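Local coordinates for protein heat shock protease HtrA (Thermotoga maritima, PDB 1L1J) that probably cleaves proteins as an ATP-independent serine endopeptidase of the heat-shock response, this chain being its protease domain, at residues 66-71 with 105-110. Sequence-based numbering, arbitrary orientation.
Sequences EGYILT and IAVIKI
With CG of Lys-109 turned trans to its main-chain nitrogen (chi1 -178°), and CG of Tyr-68 beside its own nitrogen (chi1 -83°), the lysine chain and the phenol ring meet on one side of their sheet. CD of Lys-109 lies over a ring face, 3.5 Å from the Tyr-68 centroid, in a CH-pi contact. A long, flexible aliphatic chain suits this place because its methylenes can cover the ring while a bend at chi4 lifts the ammonium above it, too far for more than a weak cation-pi attraction, and NZ of Lys-109 donates to O of Ile-110 from above the carbonyl plane. Shortening Lys-109 to an alanine is likely to uncover that ring face and leave O of Ile-110 without its ammonium donor. Strands 68-72 and 105-109 are antiparallel neighbours in the N-terminal sheet of a trypsin-like double-barrel fold. Ile-69 and Ile-108 form a hydrogen-bonded pair: N of Ile-69 donates to O of Ile-108 (2.7 Å), and N of Ile-108 to O of Ile-69 (2.6 Å). Beyond them, N of Ile-110 reaches O of Gly-67 at 2.9 Å. Glycine fits there because any CB would run into O of Ile-110, and its phi of 104° is unfavourable for other residues. On the face opposite the tyrosine, the branched side chains of Ile-69 and Ile-108 cross at a slant, CB of Ile-69 3.6 Å from CG2 of Ile-108, with Val-76 of helix 73-76 against Ile-108. Leu-70, on the tyrosine face, brings CD2 to within 3.8 Å of CG2 of Ile-105; the two chains lie side by side, both against Val-219 of helix 216-223. At the far end O of Ala-106 accepts a weak bond from N of Thr-71, while OG1 of Thr-71 is hydrogen-bonded to O of Ser-59; strand 68-72 runs on here toward His-74, and strand 105-109 starts just after Asp-104, both predicted charge-relay residues.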
ATOM      1  N   GLU A  66       0.405 -18.164  -2.049  1.00 70.21           N
ATOM      2  CA  GLU A  66       0.845 -18.415  -3.416  1.00 70.61           C
ATOM      3  C   GLU A  66       1.725 -17.284  -3.948  1.00 69.77           C
ATOM      4  O   GLU A  66       2.338 -17.420  -5.005  1.00 70.80           O
ATOM      5  CB  GLU A  66      -0.364 -18.597  -4.342  1.00 73.31           C
ATOM      6  CG  GLU A  66      -1.611 -19.132  -3.648  1.00 76.42           C
ATOM      7  CD  GLU A  66      -2.391 -18.034  -2.927  1.00 79.53           C
ATOM      8  OE1 GLU A  66      -3.233 -18.368  -2.064  1.00 80.53           O
ATOM      9  OE2 GLU A  66      -2.169 -16.835  -3.232  1.00 80.65           O
ATOM     10  N   GLY A  67       1.785 -16.168  -3.228  1.00 68.21           N
ATOM     11  CA  GLY A  67       2.617 -15.061  -3.672  1.00 65.59           C
ATOM     12  C   GLY A  67       1.827 -13.927  -4.285  1.00 64.80           C
ATOM     13  O   GLY A  67       2.365 -13.102  -5.031  1.00 62.18           O
ATOM     14  N   TYR A  68       0.537 -13.890  -3.980  1.00 64.74           N
ATOM     15  CA  TYR A  68      -0.315 -12.837  -4.496  1.00 65.82           C
ATOM     16  C   TYR A  68      -0.210 -11.578  -3.637  1.00 65.52           C
ATOM     17  O   TYR A  68      -0.283 -11.633  -2.406  1.00 66.26           O
ATOM     18  CB  TYR A  68      -1.748 -13.341  -4.595  1.00 68.15           C
ATOM     19  CG  TYR A  68      -1.957 -14.119  -5.863  1.00 71.07           C
ATOM     20  CD1 TYR A  68      -2.415 -15.436  -5.835  1.00 72.56           C
ATOM     21  CD2 TYR A  68      -1.671 -13.541  -7.105  1.00 71.73           C
ATOM     22  CE1 TYR A  68      -2.584 -16.165  -7.017  1.00 72.93           C
ATOM     23  CE2 TYR A  68      -1.836 -14.257  -8.289  1.00 72.78           C
ATOM     24  CZ  TYR A  68      -2.291 -15.569  -8.238  1.00 73.18           C
ATOM     25  OH  TYR A  68      -2.450 -16.283  -9.405  1.00 73.07           O
ATOM     26  N   ILE A  69      -0.040 -10.442  -4.305  1.00 63.24           N
ATOM     27  CA  ILE A  69       0.151  -9.172  -3.635  1.00 60.72           C
ATOM     28  C   ILE A  69      -0.783  -8.054  -4.088  1.00 59.47           C
ATOM     29  O   ILE A  69      -1.132  -7.946  -5.260  1.00 59.46           O
ATOM     30  CB  ILE A  69       1.612  -8.716  -3.845  1.00 61.39           C
ATOM     31  CG1 ILE A  69       2.554  -9.659  -3.096  1.00 61.81           C
ATOM     32  CG2 ILE A  69       1.793  -7.270  -3.407  1.00 62.17           C
ATOM     33  CD1 ILE A  69       4.027  -9.431  -3.408  1.00 62.25           C
ATOM     34  N   LEU A  70      -1.179  -7.212  -3.141  1.00 57.52           N
ATOM     35  CA  LEU A  70      -2.042  -6.079  -3.435  1.00 54.53           C
ATOM     36  C   LEU A  70      -1.229  -4.818  -3.222  1.00 53.27           C
ATOM     37  O   LEU A  70      -0.235  -4.824  -2.490  1.00 52.50           O
ATOM     38  CB  LEU A  70      -3.253  -6.069  -2.501  1.00 55.13           C
ATOM     39  CG  LEU A  70      -4.414  -6.968  -2.917  1.00 55.29           C
ATOM     40  CD1 LEU A  70      -5.326  -7.282  -1.730  1.00 53.98           C
ATOM     41  CD2 LEU A  70      -5.159  -6.266  -4.036  1.00 54.40           C
ATOM     42  N   THR A  71      -1.649  -3.741  -3.871  1.00 51.59           N
ATOM     43  CA  THR A  71      -0.981  -2.459  -3.744  1.00 51.51           C
ATOM     44  C   THR A  71      -1.794  -1.413  -4.473  1.00 53.29           C
ATOM     45  O   THR A  71      -2.932  -1.666  -4.876  1.00 53.78           O
ATOM     46  CB  THR A  71       0.434  -2.478  -4.347  1.00 49.55           C
ATOM     47  OG1 THR A  71       1.074  -1.219  -4.093  1.00 46.74           O
ATOM     48  CG2 THR A  71       0.367  -2.711  -5.849  1.00 46.79           C
ATOM     49  N   ILE A 105      -6.595  -0.040  -7.346  1.00 55.72           N
ATOM     50  CA  ILE A 105      -6.233  -1.310  -6.728  1.00 55.32           C
ATOM     51  C   ILE A 105      -5.370  -2.010  -7.772  1.00 57.00           C
ATOM     52  O   ILE A 105      -5.487  -1.726  -8.967  1.00 56.33           O
ATOM     53  CB  ILE A 105      -7.464  -2.195  -6.446  1.00 54.45           C
ATOM     54  CG1 ILE A 105      -8.372  -1.516  -5.421  1.00 55.90           C
ATOM     55  CG2 ILE A 105      -7.027  -3.553  -5.933  1.00 52.27           C
ATOM     56  CD1 ILE A 105      -9.584  -2.353  -5.015  1.00 56.20           C
ATOM     57  N   ALA A 106      -4.505  -2.917  -7.334  1.00 58.44           N
ATOM     58  CA  ALA A 106      -3.643  -3.626  -8.266  1.00 59.59           C
ATOM     59  C   ALA A 106      -3.044  -4.850  -7.607  1.00 60.55           C
ATOM     60  O   ALA A 106      -2.489  -4.762  -6.520  1.00 61.63           O
ATOM     61  CB  ALA A 106      -2.537  -2.702  -8.756  1.00 58.56           C
ATOM     62  N   VAL A 107      -3.159  -5.996  -8.269  1.00 62.30           N
ATOM     63  CA  VAL A 107      -2.614  -7.231  -7.730  1.00 64.62           C
ATOM     64  C   VAL A 107      -1.374  -7.686  -8.505  1.00 66.71           C
ATOM     65  O   VAL A 107      -1.282  -7.543  -9.727  1.00 66.44           O
ATOM     66  CB  VAL A 107      -3.674  -8.354  -7.722  1.00 64.32           C
ATOM     67  CG1 VAL A 107      -4.100  -8.679  -9.142  1.00 65.88           C
ATOM     68  CG2 VAL A 107      -3.122  -9.581  -7.012  1.00 64.25           C
ATOM     69  N   ILE A 108      -0.425  -8.242  -7.763  1.00 68.45           N
ATOM     70  CA  ILE A 108       0.837  -8.693  -8.307  1.00 69.66           C
ATOM     71  C   ILE A 108       1.103 -10.129  -7.866  1.00 71.52           C
ATOM     72  O   ILE A 108       0.438 -10.629  -6.959  1.00 71.75           O
ATOM     73  CB  ILE A 108       1.940  -7.728  -7.829  1.00 70.68           C
ATOM     74  CG1 ILE A 108       2.420  -6.895  -9.014  1.00 70.34           C
ATOM     75  CG2 ILE A 108       3.049  -8.478  -7.094  1.00 72.59           C
ATOM     76  CD1 ILE A 108       1.333  -6.041  -9.619  1.00 70.35           C
ATOM     77  N   LYS A 109       2.068 -10.790  -8.508  1.00 73.65           N
ATOM     78  CA  LYS A 109       2.384 -12.183  -8.187  1.00 75.98           C
ATOM     79  C   LYS A 109       3.881 -12.531  -8.203  1.00 77.06           C
ATOM     80  O   LYS A 109       4.601 -12.268  -9.177  1.00 76.68           O
ATOM     81  CB  LYS A 109       1.624 -13.106  -9.149  1.00 76.58           C
ATOM     82  CG  LYS A 109       1.825 -14.592  -8.907  1.00 77.08           C
ATOM     83  CD  LYS A 109       1.311 -15.009  -7.546  1.00 78.28           C
ATOM     84  CE  LYS A 109       1.343 -16.523  -7.393  1.00 79.70           C
ATOM     85  NZ  LYS A 109       2.719 -17.096  -7.531  1.00 79.90           N
ATOM     86  N   ILE A 110       4.327 -13.138  -7.107  1.00 77.88           N
ATOM     87  CA  ILE A 110       5.714 -13.543  -6.931  1.00 79.02           C
ATOM     88  C   ILE A 110       5.883 -15.068  -6.901  1.00 81.26           C
ATOM     89  O   ILE A 110       5.180 -15.783  -6.183  1.00 80.63           O
ATOM     90  CB  ILE A 110       6.290 -12.921  -5.637  1.00 77.63           C
ATOM     91  CG1 ILE A 110       7.054 -11.652  -5.983  1.00 77.08           C
ATOM     92  CG2 ILE A 110       7.199 -13.891  -4.926  1.00 78.72           C
ATOM     93  CD1 ILE A 110       6.215 -10.625  -6.646  1.00 76.54           C
TER